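Long-range contact in ABC transporter ATP-binding protein (PDB 4HZI), which probably binds and hydrolyses ATP as the ATPase subunit of an orphan ABC transporter involved in manganese utilization and tolerance: residues A[46-58]-A[244-256]. Numbering follows the deposited sequence.
Sequences GKTILDSVSFEIK and AVLLKEGKVIHFG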
ATOM      1  N   GLY A  46      -0.734  -0.124 -30.641  1.00 50.37           N
ATOM      2  CA  GLY A  46      -2.115  -0.607 -30.826  1.00 59.90           C
ATOM      3  C   GLY A  46      -3.107  -0.450 -29.665  1.00 64.49           C
ATOM      4  O   GLY A  46      -4.307  -0.414 -29.905  1.00 70.96           O
ATOM      5  N   LYS A  47      -2.626  -0.367 -28.423  1.00 53.12           N
ATOM      6  CA  LYS A  47      -3.489  -0.143 -27.238  1.00 53.00           C
ATOM      7  C   LYS A  47      -3.368   1.323 -26.728  1.00 45.05           C
ATOM      8  O   LYS A  47      -2.275   1.836 -26.549  1.00 36.26           O
ATOM      9  CB  LYS A  47      -3.075  -1.113 -26.134  1.00 55.34           C
ATOM     10  CG  LYS A  47      -4.141  -1.400 -25.097  1.00 67.59           C
ATOM     11  CD  LYS A  47      -3.844  -0.741 -23.760  1.00 75.29           C
ATOM     12  CE  LYS A  47      -4.753  -1.288 -22.667  1.00 80.94           C
ATOM     13  NZ  LYS A  47      -4.343  -0.854 -21.306  1.00 81.77           N
ATOM     14  N   THR A  48      -4.485   2.004 -26.541  1.00 41.48           N
ATOM     15  CA  THR A  48      -4.461   3.362 -26.026  1.00 38.71           C
ATOM     16  C   THR A  48      -4.297   3.313 -24.491  1.00 34.73           C
ATOM     17  O   THR A  48      -5.130   2.819 -23.769  1.00 38.64           O
ATOM     18  CB  THR A  48      -5.729   4.119 -26.448  1.00 43.57           C
ATOM     19  OG1 THR A  48      -5.778   4.193 -27.877  1.00 44.02           O
ATOM     20  CG2 THR A  48      -5.726   5.566 -25.909  1.00 44.21           C
ATOM     21  N   ILE A  49      -3.168   3.773 -24.017  1.00 29.48           N
ATOM     22  CA  ILE A  49      -2.867   3.785 -22.596  1.00 26.65           C
ATOM     23  C   ILE A  49      -3.286   5.109 -21.910  1.00 24.78           C
ATOM     24  O   ILE A  49      -3.770   5.081 -20.774  1.00 27.94           O
ATOM     25  CB  ILE A  49      -1.380   3.544 -22.401  1.00 30.18           C
ATOM     26  CG1 ILE A  49      -1.025   2.154 -22.968  1.00 33.18           C
ATOM     27  CG2 ILE A  49      -1.032   3.608 -20.939  1.00 29.73           C
ATOM     28  CD1 ILE A  49       0.449   1.891 -22.959  1.00 37.58           C
ATOM     29  N   LEU A  50      -3.041   6.222 -22.588  1.00 26.34           N
ATOM     30  CA  LEU A  50      -3.582   7.524 -22.199  1.00 26.56           C
ATOM     31  C   LEU A  50      -4.419   8.017 -23.326  1.00 29.01           C
ATOM     32  O   LEU A  50      -4.001   7.976 -24.472  1.00 26.40           O
ATOM     33  CB  LEU A  50      -2.469   8.503 -21.896  1.00 24.25           C
ATOM     34  CG  LEU A  50      -1.554   7.999 -20.778  1.00 24.58           C
ATOM     35  CD1 LEU A  50      -0.379   8.928 -20.624  1.00 28.61           C
ATOM     36  CD2 LEU A  50      -2.268   7.872 -19.433  1.00 30.17           C
ATOM     37  N   ASP A  51      -5.607   8.485 -23.002  1.00 27.03           N
ATOM     38  CA  ASP A  51      -6.525   8.989 -24.019  1.00 27.62           C
ATOM     39  C   ASP A  51      -7.012  10.416 -23.808  1.00 26.20           C
ATOM     40  O   ASP A  51      -7.888  10.636 -22.964  1.00 29.08           O
ATOM     41  CB  ASP A  51      -7.694   8.054 -24.024  1.00 30.92           C
ATOM     42  CG  ASP A  51      -8.680   8.324 -25.159  1.00 39.55           C
ATOM     43  OD1 ASP A  51      -8.529   9.272 -25.931  1.00 41.57           O
ATOM     44  OD2 ASP A  51      -9.622   7.542 -25.232  1.00 49.46           O
ATOM     45  N   SER A  52      -6.416  11.332 -24.562  1.00 27.05           N
ATOM     46  CA  SER A  52      -6.799  12.750 -24.637  1.00 33.30           C
ATOM     47  C   SER A  52      -6.815  13.414 -23.241  1.00 31.23           C
ATOM     48  O   SER A  52      -7.797  14.053 -22.814  1.00 31.41           O
ATOM     49  CB  SER A  52      -8.170  12.880 -25.352  1.00 33.74           C
ATOM     50  OG  SER A  52      -8.423  14.233 -25.660  1.00 42.66           O
ATOM     51  N   VAL A  53      -5.703  13.252 -22.536  1.00 28.92           N
ATOM     52  CA  VAL A  53      -5.579  13.733 -21.146  1.00 26.40           C
ATOM     53  C   VAL A  53      -5.359  15.242 -21.161  1.00 23.80           C
ATOM     54  O   VAL A  53      -4.473  15.767 -21.814  1.00 25.36           O
ATOM     55  CB  VAL A  53      -4.416  12.994 -20.430  1.00 25.86           C
ATOM     56  CG1 VAL A  53      -4.095  13.628 -19.062  1.00 26.04           C
ATOM     57  CG2 VAL A  53      -4.791  11.569 -20.203  1.00 23.99           C
ATOM     58  N   SER A  54      -6.237  15.950 -20.440  1.00 27.32           N
ATOM     59  CA  SER A  54      -6.152  17.387 -20.358  1.00 25.91           C
ATOM     60  C   SER A  54      -6.284  17.853 -18.897  1.00 24.54           C
ATOM     61  O   SER A  54      -7.207  17.462 -18.169  1.00 26.74           O
ATOM     62  CB  SER A  54      -7.279  18.005 -21.202  1.00 32.75           C
ATOM     63  OG  SER A  54      -7.041  17.792 -22.588  1.00 31.89           O
ATOM     64  N   PHE A  55      -5.334  18.670 -18.482  1.00 24.49           N
ATOM     65  CA  PHE A  55      -5.409  19.364 -17.220  1.00 23.78           C
ATOM     66  C   PHE A  55      -4.322  20.424 -17.153  1.00 28.60           C
ATOM     67  O   PHE A  55      -3.472  20.532 -18.034  1.00 27.18           O
ATOM     68  CB  PHE A  55      -5.375  18.413 -16.015  1.00 23.16           C
ATOM     69  CG  PHE A  55      -4.072  17.691 -15.788  1.00 26.55           C
ATOM     70  CD1 PHE A  55      -3.054  18.217 -14.951  1.00 25.28           C
ATOM     71  CD2 PHE A  55      -3.898  16.423 -16.340  1.00 24.91           C
ATOM     72  CE1 PHE A  55      -1.891  17.488 -14.718  1.00 28.35           C
ATOM     73  CE2 PHE A  55      -2.722  15.697 -16.099  1.00 28.70           C
ATOM     74  CZ  PHE A  55      -1.737  16.223 -15.285  1.00 25.76           C
ATOM     75  N   GLU A  56      -4.321  21.230 -16.102  1.00 27.56           N
ATOM     76  CA  GLU A  56      -3.228  22.192 -15.979  1.00 25.51           C
ATOM     77  C   GLU A  56      -2.969  22.537 -14.519  1.00 23.95           C
ATOM     78  O   GLU A  56      -3.852  22.345 -13.700  1.00 22.20           O
ATOM     79  CB  GLU A  56      -3.474  23.439 -16.807  1.00 35.06           C
ATOM     80  CG  GLU A  56      -4.550  24.371 -16.346  1.00 41.43           C
ATOM     81  CD  GLU A  56      -4.063  25.832 -16.261  1.00 66.92           C
ATOM     82  OE1 GLU A  56      -2.971  26.207 -16.805  1.00 66.26           O
ATOM     83  OE2 GLU A  56      -4.789  26.626 -15.621  1.00 65.88           O
ATOM     84  N   ILE A  57      -1.738  22.946 -14.217  1.00 22.60           N
ATOM     85  CA  ILE A  57      -1.367  23.294 -12.841  1.00 23.49           C
ATOM     86  C   ILE A  57      -0.717  24.672 -12.963  1.00 21.60           C
ATOM     87  O   ILE A  57       0.202  24.886 -13.763  1.00 25.40           O
ATOM     88  CB  ILE A  57      -0.353  22.287 -12.209  1.00 24.53           C
ATOM     89  CG1 ILE A  57      -0.883  20.848 -12.261  1.00 28.73           C
ATOM     90  CG2 ILE A  57       0.012  22.725 -10.782  1.00 25.76           C
ATOM     91  CD1 ILE A  57       0.105  19.785 -11.811  1.00 32.23           C
ATOM     92  N   LYS A  58      -1.205  25.630 -12.169  1.00 24.23           N
ATOM     93  CA  LYS A  58      -0.621  26.969 -12.175  1.00 25.21           C
ATOM     94  C   LYS A  58       0.441  27.059 -11.096  1.00 25.20           C
ATOM     95  O   LYS A  58       0.494  26.225 -10.176  1.00 24.22           O
ATOM     96  CB  LYS A  58      -1.714  27.992 -11.904  1.00 29.68           C
ATOM     97  CG  LYS A  58      -2.884  27.874 -12.867  1.00 32.99           C
ATOM     98  CD  LYS A  58      -3.482  29.230 -13.134  1.00 42.82           C
ATOM     99  CE  LYS A  58      -4.629  29.154 -14.122  1.00 51.77           C
ATOM    100  NZ  LYS A  58      -5.717  28.298 -13.595  1.00 56.08           N
ATOM    101  N   ALA A 244      -7.732  18.612  -8.340  1.00 21.44           N
ATOM    102  CA  ALA A 244      -7.509  17.181  -8.579  1.00 20.97           C
ATOM    103  C   ALA A 244      -7.832  16.847 -10.030  1.00 26.09           C
ATOM    104  O   ALA A 244      -8.586  17.551 -10.742  1.00 21.93           O
ATOM    105  CB  ALA A 244      -8.329  16.347  -7.661  1.00 20.99           C
ATOM    106  N   VAL A 245      -7.232  15.755 -10.444  1.00 23.75           N
ATOM    107  CA  VAL A 245      -7.527  15.112 -11.697  1.00 23.35           C
ATOM    108  C   VAL A 245      -7.866  13.664 -11.338  1.00 24.42           C
ATOM    109  O   VAL A 245      -7.071  12.994 -10.648  1.00 22.85           O
ATOM    110  CB  VAL A 245      -6.259  15.099 -12.593  1.00 25.23           C
ATOM    111  CG1 VAL A 245      -6.493  14.323 -13.896  1.00 25.88           C
ATOM    112  CG2 VAL A 245      -5.786  16.489 -12.920  1.00 28.72           C
ATOM    113  N   LEU A 246      -9.002  13.152 -11.808  1.00 23.60           N
ATOM    114  CA  LEU A 246      -9.436  11.793 -11.524  1.00 21.20           C
ATOM    115  C   LEU A 246      -9.193  11.001 -12.829  1.00 21.52           C
ATOM    116  O   LEU A 246      -9.597  11.461 -13.903  1.00 22.06           O
ATOM    117  CB  LEU A 246     -10.925  11.729 -11.194  1.00 25.62           C
ATOM    118  CG  LEU A 246     -11.439  12.577 -10.040  1.00 27.23           C
ATOM    119  CD1 LEU A 246     -12.928  12.319  -9.851  1.00 28.33           C
ATOM    120  CD2 LEU A 246     -10.710  12.330  -8.715  1.00 26.06           C
ATOM    121  N   LEU A 247      -8.424   9.918 -12.715  1.00 27.26           N
ATOM    122  CA  LEU A 247      -7.954   9.160 -13.858  1.00 22.22           C
ATOM    123  C   LEU A 247      -8.437   7.722 -13.767  1.00 20.52           C
ATOM    124  O   LEU A 247      -8.292   7.070 -12.750  1.00 24.82           O
ATOM    125  CB  LEU A 247      -6.415   9.142 -13.904  1.00 26.53           C
ATOM    126  CG  LEU A 247      -5.804   8.822 -15.267  1.00 23.05           C
ATOM    127  CD1 LEU A 247      -5.857   9.912 -16.319  1.00 25.08           C
ATOM    128  CD2 LEU A 247      -4.360   8.328 -15.099  1.00 25.58           C
ATOM    129  N   LYS A 248      -9.003   7.233 -14.875  1.00 24.41           N
ATOM    130  CA  LYS A 248      -9.587   5.910 -14.947  1.00 24.95           C
ATOM    131  C   LYS A 248      -9.410   5.382 -16.378  1.00 21.39           C
ATOM    132  O   LYS A 248      -9.844   6.011 -17.335  1.00 23.90           O
ATOM    133  CB  LYS A 248     -11.069   6.016 -14.640  1.00 30.22           C
ATOM    134  CG  LYS A 248     -11.804   4.701 -14.543  1.00 32.20           C
ATOM    135  CD  LYS A 248     -13.310   5.030 -14.552  1.00 35.19           C
ATOM    136  CE  LYS A 248     -14.148   3.827 -14.194  1.00 40.32           C
ATOM    137  NZ  LYS A 248     -15.584   4.212 -14.260  1.00 38.96           N
ATOM    138  N   GLU A 249      -8.657   4.298 -16.481  1.00 27.42           N
ATOM    139  CA  GLU A 249      -8.409   3.662 -17.826  1.00 27.97           C
ATOM    140  C   GLU A 249      -7.835   4.645 -18.838  1.00 27.20           C
ATOM    141  O   GLU A 249      -8.251   4.731 -19.978  1.00 25.72           O
ATOM    142  CB  GLU A 249      -9.699   3.008 -18.296  1.00 34.61           C
ATOM    143  CG  GLU A 249     -10.098   1.799 -17.471  1.00 42.48           C
ATOM    144  CD  GLU A 249      -9.584   0.481 -18.049  1.00 63.49           C
ATOM    145  OE1 GLU A 249      -8.355   0.211 -17.987  1.00 72.17           O
ATOM    146  OE2 GLU A 249     -10.422  -0.287 -18.575  1.00 75.68           O
ATOM    147  N   GLY A 250      -6.857   5.436 -18.402  1.00 23.99           N
ATOM    148  CA  GLY A 250      -6.243   6.448 -19.215  1.00 23.13           C
ATOM    149  C   GLY A 250      -6.994   7.703 -19.571  1.00 23.73           C
ATOM    150  O   GLY A 250      -6.524   8.492 -20.385  1.00 22.80           O
ATOM    151  N   LYS A 251      -8.138   7.922 -18.946  1.00 25.12           N
ATOM    152  CA  LYS A 251      -8.948   9.088 -19.266  1.00 26.18           C
ATOM    153  C   LYS A 251      -9.243   9.897 -18.022  1.00 23.48           C
ATOM    154  O   LYS A 251      -9.387   9.351 -16.949  1.00 24.29           O
ATOM    155  CB  LYS A 251     -10.332   8.667 -19.783  1.00 27.66           C
ATOM    156  CG  LYS A 251     -10.245   7.752 -20.980  1.00 35.32           C
ATOM    157  CD  LYS A 251     -11.349   8.098 -21.956  1.00 44.87           C
ATOM    158  CE  LYS A 251     -12.434   7.076 -21.925  1.00 51.00           C
ATOM    159  NZ  LYS A 251     -12.007   5.896 -22.720  1.00 59.24           N
ATOM    160  N   VAL A 252      -9.374  11.189 -18.235  1.00 27.32           N
ATOM    161  CA  VAL A 252      -9.714  12.102 -17.151  1.00 26.56           C
ATOM    162  C   VAL A 252     -11.236  12.042 -16.958  1.00 25.50           C
ATOM    163  O   VAL A 252     -11.964  12.403 -17.885  1.00 31.14           O
ATOM    164  CB  VAL A 252      -9.238  13.499 -17.485  1.00 25.79           C
ATOM    165  CG1 VAL A 252      -9.743  14.523 -16.468  1.00 24.97           C
ATOM    166  CG2 VAL A 252      -7.747  13.559 -17.522  1.00 28.42           C
ATOM    167  N   ILE A 253     -11.669  11.550 -15.796  1.00 27.28           N
ATOM    168  CA  ILE A 253     -13.089  11.427 -15.356  1.00 30.66           C
ATOM    169  C   ILE A 253     -13.574  12.856 -14.929  1.00 32.83           C
ATOM    170  O   ILE A 253     -14.688  13.280 -15.260  1.00 29.57           O
ATOM    171  CB  ILE A 253     -13.185  10.405 -14.164  1.00 28.30           C
ATOM    172  CG1 ILE A 253     -13.018   8.960 -14.636  1.00 37.95           C
ATOM    173  CG2 ILE A 253     -14.500  10.449 -13.402  1.00 40.02           C
ATOM    174  CD1 ILE A 253     -13.486   8.720 -16.060  1.00 38.86           C
ATOM    175  N   HIS A 254     -12.711  13.605 -14.244  1.00 27.12           N
ATOM    176  CA  HIS A 254     -12.998  15.002 -13.871  1.00 26.47           C
ATOM    177  C   HIS A 254     -11.678  15.711 -13.517  1.00 27.41           C
ATOM    178  O   HIS A 254     -10.710  15.056 -13.074  1.00 22.45           O
ATOM    179  CB  HIS A 254     -14.036  15.100 -12.699  1.00 28.69           C
ATOM    180  CG  HIS A 254     -14.760  16.420 -12.700  1.00 33.62           C
ATOM    181  ND1 HIS A 254     -14.377  17.488 -11.917  1.00 38.38           N
ATOM    182  CD2 HIS A 254     -15.751  16.883 -13.499  1.00 35.06           C
ATOM    183  CE1 HIS A 254     -15.142  18.534 -12.194  1.00 35.21           C
ATOM    184  NE2 HIS A 254     -15.971  18.198 -13.162  1.00 41.52           N
ATOM    185  N   PHE A 255     -11.621  17.013 -13.789  1.00 22.84           N
ATOM    186  CA  PHE A 255     -10.517  17.867 -13.420  1.00 22.47           C
ATOM    187  C   PHE A 255     -11.146  19.129 -12.847  1.00 25.17           C
ATOM    188  O   PHE A 255     -12.064  19.713 -13.459  1.00 25.27           O
ATOM    189  CB  PHE A 255      -9.650  18.236 -14.634  1.00 22.91           C
ATOM    190  CG  PHE A 255      -8.742  19.426 -14.424  1.00 24.45           C
ATOM    191  CD1 PHE A 255      -7.847  19.455 -13.357  1.00 25.34           C
ATOM    192  CD2 PHE A 255      -8.780  20.509 -15.259  1.00 28.51           C
ATOM    193  CE1 PHE A 255      -7.043  20.550 -13.133  1.00 24.17           C
ATOM    194  CE2 PHE A 255      -7.966  21.616 -15.040  1.00 31.92           C
ATOM    195  CZ  PHE A 255      -7.090  21.632 -13.988  1.00 27.03           C
ATOM    196  N   GLY A 256     -10.674  19.552 -11.684  1.00 23.13           N
ATOM    197  CA  GLY A 256     -11.133  20.834 -11.123  1.00 23.87           C
ATOM    198  C   GLY A 256     -10.791  21.020  -9.661  1.00 23.70           C
ATOM    199  O   GLY A 256      -9.922  20.315  -9.106  1.00 23.20           O
TER
HETATM  200  O   HOH W   1      -7.048   4.957 -22.512  1.00 41.90           O
HETATM  201  O   HOH W   2      -9.288  12.071 -20.963  1.00 31.58           O
HETATM  202  O   HOH W   3      -9.462   4.961 -24.442  1.00 43.69           O
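With chi1 at 68°, the CG of F55 is tucked between its own backbone N and carbonyl carbon, which turns the ring to meet CG2 of V245, while F255 carries its CG anti to the backbone N (chi1 163°) and lays one ring face against CB of F55. Both are CH-pi contacts. CB of F55 stands 3.8 Å from the centroid of the F255 ring, almost on the ring normal, whereas CG2 of V245 sits over a face of F55, displaced toward the rim, 3.6 Å from F55 CG. Further along, V53 CG1 meets V252 CG2 at 4.0 Å, the two valines crossing at about a right angle.

The other end illustrates how a tight turn can dock by its backbone. G250, in the type I' turn from K248 to K251, brings its CA to 3.2 Å from I49 O, and G250 O accepts a nearly straight hydrogen bond from D51 N (2.8 Å). D51 and K251 lie side by side; their salt bridge is long, OD2 to NZ 3.8 Å, and a water donates to D51 OD2 and accepts a weak bond from K251 NZ. Another water joins D51 O to V252 N.

The contact thus packs two sheets of the ABC ATPase fold together: strand 53-58 edges the antiparallel sheet beside strand 36-42, and hairpin 243-255 ends the mixed sheet, with V245 also touching strand 62-67 and K248 and H254 reaching helix 264-271.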